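Local structure of OmpA family protein (Escherichia coli, 5M38) at residues A[29-34]-A[70-75]; A[41-46]-A[82-87]. The protein probably binds peptidoglycan, serving as the OmpA-like domain of TagL, a component of the type VI secretion system of enteroaggregative Escherichia coli. All blocks are in the same frame, centred on the assembly; numbering follows the deposited sequence.

Interaction 1. Residues A[29-34]-A[70-75]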
ATOM      1  N   ASN A  29       5.373  11.987   3.170  1.00 76.99           N
ATOM      2  CA  ASN A  29       4.425  12.824   2.416  1.00 77.47           C
ATOM      3  C   ASN A  29       2.997  12.272   2.466  1.00 82.21           C
ATOM      4  O   ASN A  29       2.038  13.050   2.537  1.00 82.70           O
ATOM      5  CB  ASN A  29       4.849  13.191   0.993  1.00 82.49           C
ATOM      6  CG  ASN A  29       5.518  12.171   0.107  1.00129.34           C
ATOM      7  OD1 ASN A  29       4.910  11.189  -0.365  1.00132.72           O
ATOM      8  ND2 ASN A  29       6.790  12.430  -0.179  1.00122.72           N
ATOM      9  N   ALA A  30       2.877  10.931   2.498  1.00 79.25           N
ATOM     10  CA  ALA A  30       1.611  10.220   2.650  1.00 78.34           C
ATOM     11  C   ALA A  30       0.995  10.502   4.036  1.00 81.54           C
ATOM     12  O   ALA A  30      -0.217  10.683   4.121  1.00 80.37           O
ATOM     13  CB  ALA A  30       1.826   8.729   2.473  1.00 78.40           C
ATOM     14  N   LEU A  31       1.836  10.589   5.097  1.00 78.29           N
ATOM     15  CA  LEU A  31       1.431  10.902   6.472  1.00 78.61           C
ATOM     16  C   LEU A  31       0.917  12.339   6.624  1.00 85.56           C
ATOM     17  O   LEU A  31       0.030  12.576   7.442  1.00 85.01           O
ATOM     18  CB  LEU A  31       2.575  10.604   7.458  1.00 78.70           C
ATOM     19  CG  LEU A  31       2.364  10.861   8.952  1.00 82.87           C
ATOM     20  CD1 LEU A  31       1.172  10.118   9.481  1.00 81.56           C
ATOM     21  CD2 LEU A  31       3.546  10.408   9.720  1.00 85.89           C
ATOM     22  N   VAL A  32       1.455  13.290   5.830  1.00 84.66           N
ATOM     23  CA  VAL A  32       1.010  14.688   5.846  1.00 85.89           C
ATOM     24  C   VAL A  32      -0.462  14.776   5.345  1.00 90.97           C
ATOM     25  O   VAL A  32      -1.304  15.436   5.975  1.00 92.23           O
ATOM     26  CB  VAL A  32       2.031  15.623   5.110  1.00 90.99           C
ATOM     27  CG1 VAL A  32       1.671  15.922   3.652  1.00 90.69           C
ATOM     28  CG2 VAL A  32       2.237  16.918   5.880  1.00 92.15           C
ATOM     29  N   ASP A  33      -0.765  14.033   4.257  1.00 87.19           N
ATOM     30  CA  ASP A  33      -2.088  13.949   3.641  1.00 86.85           C
ATOM     31  C   ASP A  33      -3.069  13.258   4.594  1.00 90.21           C
ATOM     32  O   ASP A  33      -4.214  13.699   4.703  1.00 89.37           O
ATOM     33  CB  ASP A  33      -2.022  13.210   2.278  1.00 88.40           C
ATOM     34  CG  ASP A  33      -0.989  13.728   1.278  1.00102.91           C
ATOM     35  OD1 ASP A  33      -0.654  14.939   1.336  1.00105.50           O
ATOM     36  OD2 ASP A  33      -0.531  12.924   0.420  1.00108.35           O
ATOM     37  N   ILE A  34      -2.606  12.195   5.302  1.00 86.89           N
ATOM     38  CA  ILE A  34      -3.381  11.433   6.293  1.00 86.61           C
ATOM     39  C   ILE A  34      -3.730  12.316   7.484  1.00 93.79           C
ATOM     40  O   ILE A  34      -4.875  12.293   7.919  1.00 94.79           O
ATOM     41  CB  ILE A  34      -2.644  10.127   6.725  1.00 88.52           C
ATOM     42  CG1 ILE A  34      -2.759   9.041   5.649  1.00 87.22           C
ATOM     43  CG2 ILE A  34      -3.140   9.600   8.077  1.00 89.32           C
ATOM     44  CD1 ILE A  34      -1.834   7.888   5.838  1.00 89.31           C
ATOM     45  N   ASP A  70       1.272  -0.156   9.983  1.00 57.04           N
ATOM     46  CA  ASP A  70       2.143  -0.208  11.160  1.00 57.58           C
ATOM     47  C   ASP A  70       3.009   1.032  11.264  1.00 64.26           C
ATOM     48  O   ASP A  70       3.106   1.604  12.346  1.00 65.44           O
ATOM     49  CB  ASP A  70       3.022  -1.465  11.150  1.00 59.50           C
ATOM     50  CG  ASP A  70       2.289  -2.781  11.306  1.00 69.23           C
ATOM     51  OD1 ASP A  70       1.086  -2.761  11.633  1.00 69.98           O
ATOM     52  OD2 ASP A  70       2.917  -3.836  11.106  1.00 73.74           O
ATOM     53  N   TRP A  71       3.598   1.477  10.136  1.00 61.22           N
ATOM     54  CA  TRP A  71       4.421   2.671  10.059  1.00 61.22           C
ATOM     55  C   TRP A  71       3.572   3.885  10.380  1.00 65.99           C
ATOM     56  O   TRP A  71       3.994   4.707  11.188  1.00 67.64           O
ATOM     57  CB  TRP A  71       5.048   2.826   8.668  1.00 59.44           C
ATOM     58  CG  TRP A  71       6.130   3.865   8.617  1.00 60.50           C
ATOM     59  CD1 TRP A  71       7.464   3.659   8.793  1.00 63.62           C
ATOM     60  CD2 TRP A  71       5.963   5.283   8.431  1.00 60.41           C
ATOM     61  NE1 TRP A  71       8.147   4.846   8.692  1.00 63.67           N
ATOM     62  CE2 TRP A  71       7.252   5.862   8.463  1.00 65.15           C
ATOM     63  CE3 TRP A  71       4.852   6.121   8.223  1.00 61.25           C
ATOM     64  CZ2 TRP A  71       7.466   7.234   8.270  1.00 64.70           C
ATOM     65  CZ3 TRP A  71       5.069   7.481   8.027  1.00 63.32           C
ATOM     66  CH2 TRP A  71       6.360   8.025   8.057  1.00 64.50           C
ATOM     67  N   MET A  72       2.390   4.025   9.728  1.00 60.80           N
ATOM     68  CA  MET A  72       1.506   5.173   9.952  1.00 60.21           C
ATOM     69  C   MET A  72       1.061   5.248  11.411  1.00 65.87           C
ATOM     70  O   MET A  72       0.972   6.329  11.978  1.00 66.11           O
ATOM     71  CB  MET A  72       0.281   5.135   9.012  1.00 61.91           C
ATOM     72  CG  MET A  72       0.609   5.237   7.527  1.00 65.00           C
ATOM     73  SD  MET A  72       1.463   6.771   7.075  1.00 69.11           S
ATOM     74  CE  MET A  72       2.082   6.313   5.454  1.00 65.17           C
ATOM     75  N   ARG A  73       0.772   4.090  12.003  1.00 65.02           N
ATOM     76  CA  ARG A  73       0.298   3.942  13.368  1.00 66.57           C
ATOM     77  C   ARG A  73       1.407   4.284  14.379  1.00 73.83           C
ATOM     78  O   ARG A  73       1.219   5.170  15.213  1.00 74.39           O
ATOM     79  CB  ARG A  73      -0.265   2.516  13.574  1.00 63.43           C
ATOM     80  CG  ARG A  73      -0.785   2.210  14.983  1.00 64.52           C
ATOM     81  CD  ARG A  73      -0.817   0.731  15.268  1.00 60.33           C
ATOM     82  NE  ARG A  73       0.522   0.130  15.253  1.00 66.62           N
ATOM     83  CZ  ARG A  73       0.774  -1.124  14.895  1.00 72.69           C
ATOM     84  NH1 ARG A  73      -0.212  -1.937  14.560  1.00 58.26           N
ATOM     85  NH2 ARG A  73       2.020  -1.581  14.901  1.00 62.00           N
ATOM     86  N   ASP A  74       2.543   3.583  14.308  1.00 71.36           N
ATOM     87  CA  ASP A  74       3.659   3.776  15.237  1.00 73.06           C
ATOM     88  C   ASP A  74       4.484   5.039  15.002  1.00 80.85           C
ATOM     89  O   ASP A  74       4.713   5.787  15.946  1.00 82.30           O
ATOM     90  CB  ASP A  74       4.566   2.547  15.244  1.00 74.26           C
ATOM     91  CG  ASP A  74       3.875   1.245  15.606  1.00 82.30           C
ATOM     92  OD1 ASP A  74       3.015   1.258  16.511  1.00 82.75           O
ATOM     93  OD2 ASP A  74       4.230   0.203  15.015  1.00 90.04           O
ATOM     94  N   THR A  75       4.959   5.254  13.763  1.00 78.02           N
ATOM     95  CA  THR A  75       5.775   6.420  13.438  1.00 79.09           C
ATOM     96  C   THR A  75       4.917   7.717  13.335  1.00 85.85           C
ATOM     97  O   THR A  75       5.406   8.783  13.710  1.00 88.12           O
ATOM     98  CB  THR A  75       6.649   6.122  12.213  1.00 82.37           C
ATOM     99  OG1 THR A  75       7.347   4.896  12.446  1.00 82.63           O
ATOM    100  CG2 THR A  75       7.657   7.204  11.931  1.00 79.71           C
TER

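Interaction 2. Residues A[41-46]-A[82-87]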
ATOM      1  N   LEU A  41     -12.138   7.144   7.947  1.00 75.61           N
ATOM      2  CA  LEU A  41     -11.412   5.893   7.797  1.00 72.11           C
ATOM      3  C   LEU A  41     -10.231   6.014   6.844  1.00 74.55           C
ATOM      4  O   LEU A  41     -10.392   6.563   5.749  1.00 74.68           O
ATOM      5  CB  LEU A  41     -12.391   4.801   7.325  1.00 70.83           C
ATOM      6  CG  LEU A  41     -11.981   3.326   7.451  1.00 72.63           C
ATOM      7  CD1 LEU A  41     -11.760   2.912   8.879  1.00 71.67           C
ATOM      8  CD2 LEU A  41     -13.029   2.456   6.867  1.00 73.36           C
ATOM      9  N   ILE A  42      -9.031   5.546   7.288  1.00 67.92           N
ATOM     10  CA  ILE A  42      -7.814   5.447   6.470  1.00 65.46           C
ATOM     11  C   ILE A  42      -7.808   3.983   5.992  1.00 66.56           C
ATOM     12  O   ILE A  42      -7.656   3.060   6.802  1.00 67.16           O
ATOM     13  CB  ILE A  42      -6.502   5.825   7.228  1.00 68.12           C
ATOM     14  CG1 ILE A  42      -6.611   7.201   7.938  1.00 67.94           C
ATOM     15  CG2 ILE A  42      -5.267   5.758   6.301  1.00 67.30           C
ATOM     16  CD1 ILE A  42      -5.850   7.235   9.280  1.00 69.14           C
ATOM     17  N   VAL A  43      -8.033   3.772   4.694  1.00 59.30           N
ATOM     18  CA  VAL A  43      -8.092   2.446   4.087  1.00 57.00           C
ATOM     19  C   VAL A  43      -6.774   2.197   3.350  1.00 59.53           C
ATOM     20  O   VAL A  43      -6.462   2.892   2.383  1.00 58.00           O
ATOM     21  CB  VAL A  43      -9.334   2.304   3.158  1.00 59.49           C
ATOM     22  CG1 VAL A  43      -9.438   0.906   2.561  1.00 58.85           C
ATOM     23  CG2 VAL A  43     -10.615   2.671   3.884  1.00 59.10           C
ATOM     24  N   VAL A  44      -5.991   1.224   3.833  1.00 56.32           N
ATOM     25  CA  VAL A  44      -4.702   0.834   3.253  1.00 54.79           C
ATOM     26  C   VAL A  44      -4.910  -0.481   2.458  1.00 59.39           C
ATOM     27  O   VAL A  44      -5.166  -1.528   3.048  1.00 60.46           O
ATOM     28  CB  VAL A  44      -3.565   0.736   4.313  1.00 57.80           C
ATOM     29  CG1 VAL A  44      -2.201   0.529   3.644  1.00 57.31           C
ATOM     30  CG2 VAL A  44      -3.539   1.968   5.226  1.00 57.05           C
ATOM     31  N   SER A  45      -4.844  -0.409   1.119  1.00 55.50           N
ATOM     32  CA  SER A  45      -5.051  -1.537   0.208  1.00 54.81           C
ATOM     33  C   SER A  45      -3.759  -1.926  -0.477  1.00 57.53           C
ATOM     34  O   SER A  45      -3.079  -1.078  -1.035  1.00 58.37           O
ATOM     35  CB  SER A  45      -6.081  -1.178  -0.856  1.00 59.81           C
ATOM     36  OG  SER A  45      -7.290  -0.753  -0.256  1.00 73.53           O
ATOM     37  N   GLY A  46      -3.451  -3.209  -0.460  1.00 53.65           N
ATOM     38  CA  GLY A  46      -2.268  -3.757  -1.106  1.00 53.30           C
ATOM     39  C   GLY A  46      -2.613  -4.448  -2.409  1.00 57.69           C
ATOM     40  O   GLY A  46      -3.636  -5.139  -2.490  1.00 56.72           O
ATOM     41  N   CYS A  82      -8.271   3.779  13.566  1.00 77.13           N
ATOM     42  CA  CYS A  82      -8.439   4.694  12.435  1.00 77.04           C
ATOM     43  C   CYS A  82      -8.160   4.041  11.084  1.00 76.25           C
ATOM     44  O   CYS A  82      -8.382   4.678  10.054  1.00 75.82           O
ATOM     45  CB  CYS A  82      -7.593   5.951  12.630  1.00 78.86           C
ATOM     46  SG  CYS A  82      -7.946   6.849  14.150  1.00 84.74           S
ATOM     47  N   PHE A  83      -7.669   2.789  11.087  1.00 68.76           N
ATOM     48  CA  PHE A  83      -7.306   2.070   9.870  1.00 66.33           C
ATOM     49  C   PHE A  83      -8.143   0.858   9.537  1.00 68.55           C
ATOM     50  O   PHE A  83      -8.589   0.121  10.422  1.00 68.94           O
ATOM     51  CB  PHE A  83      -5.849   1.608   9.943  1.00 67.73           C
ATOM     52  CG  PHE A  83      -4.820   2.677  10.146  1.00 68.96           C
ATOM     53  CD1 PHE A  83      -4.288   3.362   9.063  1.00 70.99           C
ATOM     54  CD2 PHE A  83      -4.345   2.971  11.414  1.00 70.90           C
ATOM     55  CE1 PHE A  83      -3.319   4.337   9.249  1.00 71.50           C
ATOM     56  CE2 PHE A  83      -3.372   3.941  11.596  1.00 73.34           C
ATOM     57  CZ  PHE A  83      -2.874   4.628  10.512  1.00 71.02           C
ATOM     58  N   ALA A  84      -8.231   0.599   8.228  1.00 63.41           N
ATOM     59  CA  ALA A  84      -8.819  -0.571   7.602  1.00 60.81           C
ATOM     60  C   ALA A  84      -7.728  -1.083   6.643  1.00 63.25           C
ATOM     61  O   ALA A  84      -7.233  -0.314   5.817  1.00 62.94           O
ATOM     62  CB  ALA A  84     -10.062  -0.165   6.828  1.00 60.97           C
ATOM     63  N   VAL A  85      -7.267  -2.334   6.802  1.00 60.99           N
ATOM     64  CA  VAL A  85      -6.261  -2.864   5.880  1.00 59.55           C
ATOM     65  C   VAL A  85      -6.797  -4.034   5.068  1.00 63.16           C
ATOM     66  O   VAL A  85      -7.573  -4.856   5.559  1.00 63.05           O
ATOM     67  CB  VAL A  85      -4.873  -3.168   6.462  1.00 62.36           C
ATOM     68  CG1 VAL A  85      -4.321  -2.017   7.231  1.00 62.26           C
ATOM     69  CG2 VAL A  85      -4.806  -4.450   7.281  1.00 62.74           C
ATOM     70  N   GLN A  86      -6.424  -4.038   3.781  1.00 59.28           N
ATOM     71  CA  GLN A  86      -6.853  -5.062   2.833  1.00 58.28           C
ATOM     72  C   GLN A  86      -5.793  -5.422   1.795  1.00 61.91           C
ATOM     73  O   GLN A  86      -4.912  -4.633   1.484  1.00 63.92           O
ATOM     74  CB  GLN A  86      -8.184  -4.701   2.152  1.00 59.32           C
ATOM     75  CG  GLN A  86      -8.576  -3.223   2.122  1.00 73.28           C
ATOM     76  CD  GLN A  86     -10.058  -3.033   1.890  1.00 88.75           C
ATOM     77  OE1 GLN A  86     -10.906  -3.693   2.498  1.00 86.34           O
ATOM     78  NE2 GLN A  86     -10.408  -2.097   1.032  1.00 81.08           N
ATOM     79  N   GLY A  87      -5.870  -6.651   1.327  1.00 56.52           N
ATOM     80  CA  GLY A  87      -4.994  -7.191   0.300  1.00 56.67           C
ATOM     81  C   GLY A  87      -5.846  -7.682  -0.840  1.00 62.87           C
ATOM     82  O   GLY A  87      -6.833  -8.377  -0.609  1.00 64.68           O
TER

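Interaction 1. Residues A[29-34]-A[70-75]
The indole of W71 meets L31 through its six-membered ring: L31 CD2 comes in obliquely, 3.7 Å from W71 CZ3, while T75 CB sits over the centre of one ring face, 3.8 Å above the plane. L19 and L27 also touch this indole. R73 leaves the backbone away from helix 24-36 and takes no part across the contact; its guanidinium has D70 CA over one face. D74 CG lies at its edge, in plane, but the carboxylate is turned: R73 NE meets D74 OD1 from above the carboxylate plane, and R73 NH2 meets D74 OD2 on its syn side at 2.8 Å. D70 OD1 adds only charge attraction, since no N-H points at it.

In the OmpA-like fold, helices 24-36 and 54-74 pack on the same face of the sheet; here their short segments cross at -62° with axes 11.0 Å apart and no hydrogen bond between them. M72 fills the crossing. Its CG stands anti to the carbonyl carbon (chi1 -63°) and the chain bends at chi2, which carries the thioether across to the other helix. M72 SD then lies 3.7 Å from I34 CD1 and 4.0 Å from L31 CB, the L31 and M72 side chains sliding past each other in opposite directions. I111 of strand 108-112 touches both I34 and M72. Farther along, M72 CE reaches A30 CB at 3.8 Å.

Interaction 2. Residues A[41-46]-A[82-87]
I42 and F83 pack closely on the helix-covered face of the sheet, their side chains side by side and pointing the same way. The CD1 methyl of I42 lies over a face of the F83 ring, 4.2 Å from its centroid and 26° off the normal, a CH-pi contact. The other branch, CG2, set anti to the backbone N, comes within 3.8 Å of F83 CD1. V44 CG2 approaches the same ring obliquely, and V44 CB meets V85 CG1 at 4.1 Å. Helix 54-74 closes over this side through R69 and M72 on F83.

Strands 42-47 and 83-89 are the parallel neighbours of a beta-alpha-beta unit whose connection is helix 54-74, and strand 83-89 is an edge strand of the sheet. Five backbone bonds join them, from I42 N to C82 O at one end to G46 N to Q86 O (2.8 Å) at the other.

On the other face S45 is buried, but exposed L41 and partly exposed V43, A84 and Q86 make thinner contacts. L41 rests CD2 4.0 Å from A84 CB, and the extended end of Q86 leans across V43, with NE2 3.5 Å from V43 CG1. That NE2 also nears S45 OG, but without a hydrogen bond. Having no amide to lie across V43, an alanine in place of Q86 is likely to leave V43 CG1 and S45 OG without that neighbour, opening a gap on this face.

Interactions 1 and 2 form two layers of one core, with centres about 12 Å apart: the helix pair of interaction 1 lies on the sheet face bearing I42 and F83. The layers touch directly. M72 CB stands 3.5 Å from F83 CZ, so one methionine packs against both helix 24-36 and the edge strand, and R73 CB lies 3.9 Å from F83 CE2. On the neighbouring strand I34 CG2 meets I42 CD1 at 3.8 Å. Segments 29-34, 41-46, 70-75 and 82-87 alternate between the two contacts along the chain, so helix 54-74 both packs on helix 24-36 and connects the two parallel strands. Together they build part of the scaffold of a domain that probably binds peptidoglycan.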